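Nucleoside-diphosphate sugar epimerase (SulA family) (Corynebacterium glutamicum, PDB 3OH8) probably acts as a nucleoside-diphosphate sugar epimerase of the SulA family, using NAD(P) bound to a Rossmann-fold domain. Local coordinates at residues T164-T169 against I348-I353; S220-I225 against L278-R283; L192-D197 against T233-E238. All coordinates share one frame; numbering follows the deposited sequence.

Interaction 1: T164-T169 against I348-I353; sequences TAQLQT and IYYRAI
The carbonyl oxygen of Gln166 meets the edge of the Tyr350 ring, lying in its plane 3.6 Å from CE2, and at the same time accepts a 2.7 Å hydrogen bond from Thr169 OG1. This helix-to-helix contact lies in the Rossmann fold: helix 158-169, which starts at the glycine-rich turn that in this family probably binds the dinucleotide, leads from strand 149-153 to strand 173-178 in a beta-alpha-beta crossover. Helix 342-354 runs beside it, the two short axes 10.5 Å apart at a signed angle of -51°. Tyr350, with CG anti to its own N (chi1 -167°), sends its ring toward the backbone of Gln166. The Gln166 side chain is extended and runs obliquely past CD2, its CG 3.6 Å from that ring carbon. Its amide is turned well out of the ring plane and gripped at both ends by helix 342-354, NE2 by Asp347 OD1 and OE1 by Thr346 OG1. Beyond the segments, Phe135 of helix 119-139 makes an edge-to-face contact with Tyr350. One methyl of Leu167, CD1, lies over one face of the Tyr350 ring, 3.7 Å from the centroid and 19° off the normal, in a CH-pi contact. The second leucine branch meets Ile353 tip to tip, CD2 3.8 Å from CD1 of the isoleucine.

Interaction 2: S220-I225 against L278-R283; sequences SHKEAI and LAEVCR
Lys222 and Glu280 form a salt bridge over a small apolar contact between Ile225 and Val281. The ionic part is a single hydrogen-bonded pair, Lys222 NZ to Glu280 OE2 at 3.1 Å; the other carboxylate oxygen, OE1, stays 4.2 Å from NZ. The ammonium comes from above the carboxylate, 67° out of its plane, an approach that suggests the attraction is largely ionic. The two side chains meet at about a right angle: the glutamate is extended from its helix, whereas the lysine bends at chi2 and again at chi4 to bring NZ round. Lys222 is exposed, and solvent probably screens the attraction. The apolar part joins two beta-branched residues, also crossed nearly at right angles. CG2 of Ile225 lies 3.6 Å from CG1 of Val281, and each of these methyls stands anti to the backbone N of its own residue. The remaining branches approach more loosely, with Ile225 CD1 4.2 Å from Val281 CG2. Backbone bonding fixes the isoleucine at the helix start, where its N donates to His221 O. In the Rossmann fold, helix 222-242 connects the neighbouring parallel strands 204-207 and 248-254, and helix 277-287 comes between strands 248-254 and 298-308, so the contact lies between the first turns of two successive helices.

Interaction 3: L192-D197 against T233-E238; sequences LNPASD and TKFLAE
Phe235 is the hub of this contact, touched by the backbone of Leu192 and by the ring of Pro194. The proline crosses it at about a right angle and reaches chiefly its stem: Pro194 CG is 3.6 Å and CD 3.7 Å from Phe235 CB. CD also leans obliquely toward the aromatic ring, 4.0 Å from CD2. Farther out on the phenyl group, Leu192 O comes within 3.5 Å of CE2, again obliquely, while Leu192 CA sits at the ring edge in its plane. The leucine side chain leaves its backbone away from the helix, and its CD2 is 4.3 Å from CE2. With chi1 -61° the phenyl group stands anti to its own carbonyl carbon, which carries the ring out along the Leu192 backbone and leaves CB to the proline. In the next shell, Leu231 and Leu239, four residues before and after Phe235 on helix 222-242, touch Leu192 and Pro194 respectively, so one stripe of the helix receives the loop. Trp189 touches both Pro194 and Leu236, and Leu236 in turn rests on Leu205 and His207 of strand 204-207. The loop between strands 187-188 and 204-207 is thereby laid against the outer side of a Rossmann-fold helix. With no polar bond between the segments, the loop is probably held here by van der Waals contact; the oblique approach of the Leu192 carbonyl oxygen to CE2 would give at most a faint electrostatic attraction in a partly solvent-exposed place.

How the interactions relate
All three interactions belong to the Rossmann-type domain. Interactions 2 and 3 are nested along the chain inside the loop that interaction 1 closes, and cross each other, their segments alternating. They share helix 222-242: its start faces helix 277-287 and a part farther along meets the 192-197 loop; the centres of the two interactions are about 20 Å apart and their nearest atoms about 8 Å. Interaction 1 is buried, its centre 28 Å from that of interaction 2 and 22 Å from that of interaction 3. Strand 204-207 lies between interactions 1 and 3: Ile353 touches Val204 and Val206, while Leu236 touches Leu205 and His207, consistent with helices on opposite faces of the sheet. Only interaction 1 involves the helix that follows the probable dinucleotide-binding turn.

Interaction 1: T164-T169 against I348-I353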
loop_
_atom_site.group_PDB
_atom_site.type_symbol
_atom_site.label_atom_id
_atom_site.label_comp_id
_atom_site.label_asym_id
_atom_site.label_seq_id
_atom_site.Cartn_x
_atom_site.Cartn_y
_atom_site.Cartn_z
ATOM N N THR A 164 0.775 3.895 -6.866
ATOM C CA THR A 164 -0.024 4.621 -7.842
ATOM C C THR A 164 -1.375 5.045 -7.258
ATOM O O THR A 164 -1.778 6.208 -7.369
ATOM C CB THR A 164 -0.232 3.774 -9.133
ATOM O OG1 THR A 164 1.022 3.621 -9.823
ATOM C CG2 THR A 164 -1.232 4.443 -10.061
ATOM N N ALA A 165 -2.063 4.100 -6.626
ATOM C CA ALA A 165 -3.337 4.395 -5.983
ATOM C C ALA A 165 -3.196 5.432 -4.881
ATOM O O ALA A 165 -4.078 6.263 -4.711
ATOM C CB ALA A 165 -3.968 3.133 -5.424
ATOM N N GLN A 166 -2.113 5.367 -4.111
ATOM C CA GLN A 166 -1.929 6.308 -3.009
ATOM C C GLN A 166 -1.711 7.721 -3.546
ATOM O O GLN A 166 -2.326 8.667 -3.076
ATOM C CB GLN A 166 -0.737 5.886 -2.138
ATOM C CG GLN A 166 -0.703 6.535 -0.757
ATOM C CD GLN A 166 0.479 6.027 0.063
ATOM O OE1 GLN A 166 1.238 5.173 -0.397
ATOM N NE2 GLN A 166 0.644 6.559 1.271
ATOM N N LEU A 167 -0.819 7.853 -4.527
ATOM C CA LEU A 167 -0.576 9.135 -5.197
ATOM C C LEU A 167 -1.874 9.745 -5.725
ATOM O O LEU A 167 -2.154 10.935 -5.538
ATOM C CB LEU A 167 0.368 8.940 -6.379
ATOM C CG LEU A 167 1.846 9.337 -6.298
ATOM C CD1 LEU A 167 2.287 9.786 -4.933
ATOM C CD2 LEU A 167 2.726 8.217 -6.823
ATOM N N GLN A 168 -2.656 8.933 -6.422
ATOM C CA GLN A 168 -3.926 9.422 -6.934
ATOM C C GLN A 168 -4.867 9.862 -5.815
ATOM O O GLN A 168 -5.519 10.896 -5.932
ATOM C CB GLN A 168 -4.574 8.390 -7.852
ATOM C CG GLN A 168 -3.740 8.142 -9.105
ATOM C CD GLN A 168 -4.202 6.928 -9.885
ATOM O OE1 GLN A 168 -4.705 5.965 -9.311
ATOM N NE2 GLN A 168 -4.022 6.967 -11.198
ATOM N N THR A 169 -4.951 9.112 -4.719
ATOM C CA THR A 169 -5.840 9.576 -3.643
ATOM C C THR A 169 -5.311 10.852 -2.988
ATOM O O THR A 169 -6.059 11.588 -2.342
ATOM C CB THR A 169 -6.069 8.514 -2.569
ATOM O OG1 THR A 169 -4.801 8.082 -2.050
ATOM C CG2 THR A 169 -6.799 7.334 -3.159
ATOM N N ILE A 348 7.098 5.478 2.138
ATOM C CA ILE A 348 8.479 5.924 1.953
ATOM C C ILE A 348 8.698 6.418 0.528
ATOM O O ILE A 348 9.321 7.457 0.317
ATOM C CB ILE A 348 9.475 4.818 2.360
ATOM C CG1 ILE A 348 9.450 4.665 3.889
ATOM C CG2 ILE A 348 10.879 5.160 1.907
ATOM C CD1 ILE A 348 10.057 3.354 4.405
ATOM N N TYR A 349 8.169 5.698 -0.454
ATOM C CA TYR A 349 8.250 6.183 -1.832
ATOM C C TYR A 349 7.560 7.533 -1.981
ATOM O O TYR A 349 8.101 8.472 -2.575
ATOM C CB TYR A 349 7.628 5.169 -2.804
ATOM C CG TYR A 349 8.638 4.135 -3.287
ATOM C CD1 TYR A 349 9.553 4.446 -4.286
ATOM C CD2 TYR A 349 8.655 2.844 -2.756
ATOM C CE1 TYR A 349 10.484 3.495 -4.738
ATOM C CE2 TYR A 349 9.574 1.897 -3.195
ATOM C CZ TYR A 349 10.491 2.232 -4.178
ATOM O OH TYR A 349 11.401 1.286 -4.614
ATOM N N TYR A 350 6.346 7.605 -1.448
ATOM C CA TYR A 350 5.515 8.800 -1.551
ATOM C C TYR A 350 6.258 9.967 -0.916
ATOM O O TYR A 350 6.421 11.019 -1.537
ATOM C CB TYR A 350 4.175 8.520 -0.864
ATOM C CG TYR A 350 3.062 9.513 -1.115
ATOM C CD1 TYR A 350 3.254 10.870 -0.926
ATOM C CD2 TYR A 350 1.792 9.073 -1.494
ATOM C CE1 TYR A 350 2.206 11.781 -1.134
ATOM C CE2 TYR A 350 0.748 9.964 -1.703
ATOM C CZ TYR A 350 0.963 11.317 -1.519
ATOM O OH TYR A 350 -0.079 12.198 -1.728
ATOM N N ARG A 351 6.756 9.766 0.302
ATOM C CA ARG A 351 7.563 10.789 0.943
ATOM C C ARG A 351 8.768 11.197 0.096
ATOM O O ARG A 351 9.059 12.389 -0.045
ATOM C CB ARG A 351 8.039 10.342 2.333
ATOM C CG ARG A 351 8.792 11.447 3.044
ATOM C CD ARG A 351 9.285 11.087 4.441
ATOM N NE ARG A 351 9.998 12.241 4.978
ATOM C CZ ARG A 351 10.136 12.526 6.266
ATOM N NH1 ARG A 351 9.636 11.722 7.194
ATOM N NH2 ARG A 351 10.771 13.640 6.616
ATOM N N ALA A 352 9.488 10.213 -0.447
ATOM C CA ALA A 352 10.671 10.524 -1.260
ATOM C C ALA A 352 10.298 11.427 -2.439
ATOM O O ALA A 352 11.032 12.349 -2.797
ATOM C CB ALA A 352 11.327 9.236 -1.762
ATOM N N ILE A 353 9.146 11.147 -3.041
ATOM C CA ILE A 353 8.681 11.929 -4.175
ATOM C C ILE A 353 8.543 13.416 -3.839
ATOM O O ILE A 353 9.011 14.276 -4.598
ATOM C CB ILE A 353 7.347 11.370 -4.718
ATOM C CG1 ILE A 353 7.572 9.999 -5.364
ATOM C CG2 ILE A 353 6.697 12.347 -5.684
ATOM C CD1 ILE A 353 6.255 9.293 -5.731
#

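Interaction 2: S220-I225 against L278-R283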
loop_
_atom_site.group_PDB
_atom_site.type_symbol
_atom_site.label_atom_id
_atom_site.label_comp_id
_atom_site.label_asym_id
_atom_site.label_seq_id
_atom_site.Cartn_x
_atom_site.Cartn_y
_atom_site.Cartn_z
ATOM N N SER A 220 25.917 -16.488 -12.646
ATOM C CA SER A 220 25.419 -17.000 -13.919
ATOM C C SER A 220 24.331 -16.086 -14.483
ATOM O O SER A 220 24.072 -16.092 -15.688
ATOM C CB SER A 220 24.856 -18.412 -13.741
ATOM O OG SER A 220 23.669 -18.385 -12.967
ATOM N N HIS A 221 23.702 -15.308 -13.602
ATOM C CA HIS A 221 22.593 -14.423 -13.969
ATOM C C HIS A 221 23.045 -13.037 -14.430
ATOM O O HIS A 221 22.209 -12.177 -14.717
ATOM C CB HIS A 221 21.649 -14.242 -12.775
ATOM C CG HIS A 221 20.707 -15.382 -12.562
ATOM N ND1 HIS A 221 21.092 -16.572 -11.982
ATOM C CD2 HIS A 221 19.386 -15.507 -12.835
ATOM C CE1 HIS A 221 20.054 -17.385 -11.917
ATOM N NE2 HIS A 221 19.006 -16.762 -12.427
ATOM N N LYS A 222 24.356 -12.819 -14.485
ATOM C CA LYS A 222 24.895 -11.469 -14.670
ATOM C C LYS A 222 24.309 -10.706 -15.863
ATOM O O LYS A 222 23.769 -9.612 -15.704
ATOM C CB LYS A 222 26.427 -11.478 -14.752
ATOM C CG LYS A 222 27.057 -10.235 -14.129
ATOM C CD LYS A 222 28.335 -9.809 -14.837
ATOM C CE LYS A 222 28.935 -8.558 -14.195
ATOM N NZ LYS A 222 29.376 -8.795 -12.786
ATOM N N GLU A 223 24.427 -11.276 -17.055
ATOM C CA GLU A 223 23.953 -10.595 -18.254
ATOM C C GLU A 223 22.446 -10.321 -18.185
ATOM O O GLU A 223 21.996 -9.200 -18.433
ATOM C CB GLU A 223 24.334 -11.385 -19.517
ATOM C CG GLU A 223 24.066 -10.662 -20.834
ATOM C CD GLU A 223 24.625 -9.243 -20.879
ATOM O OE1 GLU A 223 25.540 -8.910 -20.090
ATOM O OE2 GLU A 223 24.139 -8.452 -21.715
ATOM N N ALA A 224 21.669 -11.337 -17.833
ATOM C CA ALA A 224 20.224 -11.172 -17.686
ATOM C C ALA A 224 19.864 -9.991 -16.788
ATOM O O ALA A 224 18.907 -9.272 -17.060
ATOM C CB ALA A 224 19.592 -12.450 -17.140
ATOM N N ILE A 225 20.620 -9.806 -15.709
ATOM C CA ILE A 225 20.330 -8.735 -14.758
ATOM C C ILE A 225 20.802 -7.386 -15.286
ATOM O O ILE A 225 20.190 -6.348 -15.038
ATOM C CB ILE A 225 20.986 -9.012 -13.390
ATOM C CG1 ILE A 225 20.222 -10.121 -12.661
ATOM C CG2 ILE A 225 21.029 -7.742 -12.545
ATOM C CD1 ILE A 225 21.022 -10.803 -11.568
ATOM N N LEU A 278 25.142 -10.556 -5.037
ATOM C CA LEU A 278 23.954 -9.761 -4.777
ATOM C C LEU A 278 24.346 -8.308 -4.528
ATOM O O LEU A 278 23.773 -7.378 -5.117
ATOM C CB LEU A 278 23.197 -10.323 -3.574
ATOM C CG LEU A 278 22.064 -9.463 -3.012
ATOM C CD1 LEU A 278 20.994 -9.255 -4.064
ATOM C CD2 LEU A 278 21.479 -10.100 -1.752
ATOM N N ALA A 279 25.320 -8.108 -3.644
ATOM C CA ALA A 279 25.811 -6.764 -3.342
ATOM C C ALA A 279 26.330 -6.063 -4.596
ATOM O O ALA A 279 26.125 -4.859 -4.778
ATOM C CB ALA A 279 26.903 -6.811 -2.275
ATOM N N GLU A 280 27.010 -6.817 -5.457
ATOM C CA GLU A 280 27.589 -6.228 -6.652
ATOM C C GLU A 280 26.484 -5.750 -7.577
ATOM O O GLU A 280 26.541 -4.643 -8.097
ATOM C CB GLU A 280 28.486 -7.226 -7.383
ATOM C CG GLU A 280 28.989 -6.717 -8.727
ATOM C CD GLU A 280 30.058 -7.617 -9.326
ATOM O OE1 GLU A 280 30.349 -8.679 -8.736
ATOM O OE2 GLU A 280 30.606 -7.260 -10.389
ATOM N N VAL A 281 25.486 -6.600 -7.776
ATOM C CA VAL A 281 24.334 -6.251 -8.600
ATOM C C VAL A 281 23.702 -4.959 -8.110
ATOM O O VAL A 281 23.458 -4.043 -8.894
ATOM C CB VAL A 281 23.267 -7.363 -8.599
ATOM C CG1 VAL A 281 21.956 -6.837 -9.164
ATOM C CG2 VAL A 281 23.769 -8.572 -9.395
ATOM N N CYS A 282 23.468 -4.872 -6.808
ATOM C CA CYS A 282 22.875 -3.669 -6.244
ATOM C C CYS A 282 23.757 -2.432 -6.386
ATOM O O CYS A 282 23.243 -1.342 -6.651
ATOM C CB CYS A 282 22.453 -3.895 -4.787
ATOM S SG CYS A 282 21.181 -5.158 -4.623
ATOM N N ARG A 283 25.071 -2.577 -6.209
ATOM C CA ARG A 283 25.974 -1.443 -6.426
ATOM C C ARG A 283 25.836 -0.936 -7.858
ATOM O O ARG A 283 25.747 0.271 -8.092
ATOM C CB ARG A 283 27.454 -1.805 -6.165
ATOM C CG ARG A 283 27.829 -2.058 -4.691
ATOM C CD ARG A 283 29.358 -2.137 -4.498
ATOM N NE ARG A 283 29.968 -3.236 -5.251
ATOM C CZ ARG A 283 30.149 -4.469 -4.772
ATOM N NH1 ARG A 283 29.755 -4.779 -3.540
ATOM N NH2 ARG A 283 30.717 -5.399 -5.525
#

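Interaction 3: L192-D197 against T233-E238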
loop_
_atom_site.group_PDB
_atom_site.type_symbol
_atom_site.label_atom_id
_atom_site.label_comp_id
_atom_site.label_asym_id
_atom_site.label_seq_id
_atom_site.Cartn_x
_atom_site.Cartn_y
_atom_site.Cartn_z
ATOM N N LEU A 192 15.139 -1.091 -23.037
ATOM C CA LEU A 192 16.461 -0.974 -23.659
ATOM C C LEU A 192 16.509 0.088 -24.741
ATOM O O LEU A 192 17.527 0.261 -25.403
ATOM C CB LEU A 192 16.928 -2.320 -24.218
ATOM C CG LEU A 192 17.216 -3.370 -23.139
ATOM C CD1 LEU A 192 17.456 -4.736 -23.755
ATOM C CD2 LEU A 192 18.400 -2.932 -22.275
ATOM N N ASN A 193 15.405 0.799 -24.920
ATOM C CA ASN A 193 15.360 1.862 -25.906
ATOM C C ASN A 193 14.205 2.805 -25.610
ATOM O O ASN A 193 13.284 2.907 -26.405
ATOM C CB ASN A 193 15.200 1.266 -27.319
ATOM C CG ASN A 193 15.240 2.328 -28.411
ATOM O OD1 ASN A 193 15.888 3.364 -28.257
ATOM N ND2 ASN A 193 14.551 2.071 -29.516
ATOM N N PRO A 194 14.250 3.495 -24.456
ATOM C CA PRO A 194 13.119 4.333 -24.035
ATOM C C PRO A 194 12.928 5.573 -24.922
ATOM O O PRO A 194 13.906 6.199 -25.339
ATOM C CB PRO A 194 13.496 4.732 -22.601
ATOM C CG PRO A 194 15.001 4.675 -22.588
ATOM C CD PRO A 194 15.329 3.486 -23.454
ATOM N N ALA A 195 11.673 5.908 -25.208
ATOM C CA ALA A 195 11.353 7.048 -26.057
ATOM C C ALA A 195 11.959 8.342 -25.517
ATOM O O ALA A 195 11.950 8.584 -24.314
ATOM C CB ALA A 195 9.844 7.193 -26.194
ATOM N N SER A 196 12.474 9.178 -26.413
ATOM C CA SER A 196 13.059 10.469 -26.023
ATOM C C SER A 196 12.116 11.311 -25.187
ATOM O O SER A 196 12.558 12.117 -24.368
ATOM C CB SER A 196 13.450 11.286 -27.258
ATOM O OG SER A 196 14.493 10.649 -27.966
ATOM N N ASP A 197 10.823 11.135 -25.417
ATOM C CA ASP A 197 9.807 11.977 -24.801
ATOM C C ASP A 197 9.051 11.245 -23.686
ATOM O O ASP A 197 7.959 11.660 -23.279
ATOM C CB ASP A 197 8.818 12.464 -25.871
ATOM C CG ASP A 197 7.975 11.325 -26.463
ATOM O OD1 ASP A 197 8.290 10.140 -26.223
ATOM O OD2 ASP A 197 6.989 11.620 -27.169
ATOM N N THR A 233 17.894 1.183 -16.206
ATOM C CA THR A 233 17.993 2.201 -15.164
ATOM C C THR A 233 18.829 3.372 -15.658
ATOM O O THR A 233 18.511 4.528 -15.390
ATOM C CB THR A 233 18.601 1.624 -13.861
ATOM O OG1 THR A 233 17.689 0.677 -13.281
ATOM C CG2 THR A 233 18.851 2.720 -12.871
ATOM N N LYS A 234 19.890 3.065 -16.400
ATOM C CA LYS A 234 20.771 4.092 -16.928
ATOM C C LYS A 234 20.077 4.928 -17.997
ATOM O O LYS A 234 20.204 6.158 -18.022
ATOM C CB LYS A 234 22.044 3.463 -17.504
ATOM C CG LYS A 234 23.094 4.469 -17.926
ATOM C CD LYS A 234 24.291 3.760 -18.551
ATOM C CE LYS A 234 25.273 4.749 -19.149
ATOM N NZ LYS A 234 26.403 4.046 -19.821
ATOM N N PHE A 235 19.357 4.261 -18.892
ATOM C CA PHE A 235 18.687 4.966 -19.973
ATOM C C PHE A 235 17.626 5.900 -19.405
ATOM O O PHE A 235 17.455 7.024 -19.872
ATOM C CB PHE A 235 18.117 3.980 -21.003
ATOM C CG PHE A 235 19.177 3.112 -21.661
ATOM C CD1 PHE A 235 20.510 3.500 -21.651
ATOM C CD2 PHE A 235 18.839 1.914 -22.280
ATOM C CE1 PHE A 235 21.492 2.713 -22.255
ATOM C CE2 PHE A 235 19.808 1.125 -22.889
ATOM C CZ PHE A 235 21.140 1.526 -22.873
ATOM N N LEU A 236 16.934 5.449 -18.369
ATOM C CA LEU A 236 15.943 6.304 -17.717
ATOM C C LEU A 236 16.649 7.494 -17.041
ATOM O O LEU A 236 16.190 8.636 -17.116
ATOM C CB LEU A 236 15.154 5.501 -16.680
ATOM C CG LEU A 236 13.704 5.043 -16.909
ATOM C CD1 LEU A 236 13.017 5.656 -18.151
ATOM C CD2 LEU A 236 13.653 3.552 -16.931
ATOM N N ALA A 237 17.760 7.222 -16.372
ATOM C CA ALA A 237 18.514 8.286 -15.704
ATOM C C ALA A 237 18.955 9.353 -16.703
ATOM O O ALA A 237 18.932 10.548 -16.402
ATOM C CB ALA A 237 19.708 7.717 -14.958
ATOM N N GLU A 238 19.336 8.925 -17.898
ATOM C CA GLU A 238 19.708 9.874 -18.939
ATOM C C GLU A 238 18.540 10.763 -19.320
ATOM O O GLU A 238 18.709 11.967 -19.503
ATOM C CB GLU A 238 20.268 9.142 -20.169
ATOM C CG GLU A 238 21.620 8.496 -19.882
ATOM C CD GLU A 238 22.152 7.648 -21.022
ATOM O OE1 GLU A 238 21.441 7.477 -22.032
ATOM O OE2 GLU A 238 23.285 7.142 -20.898
#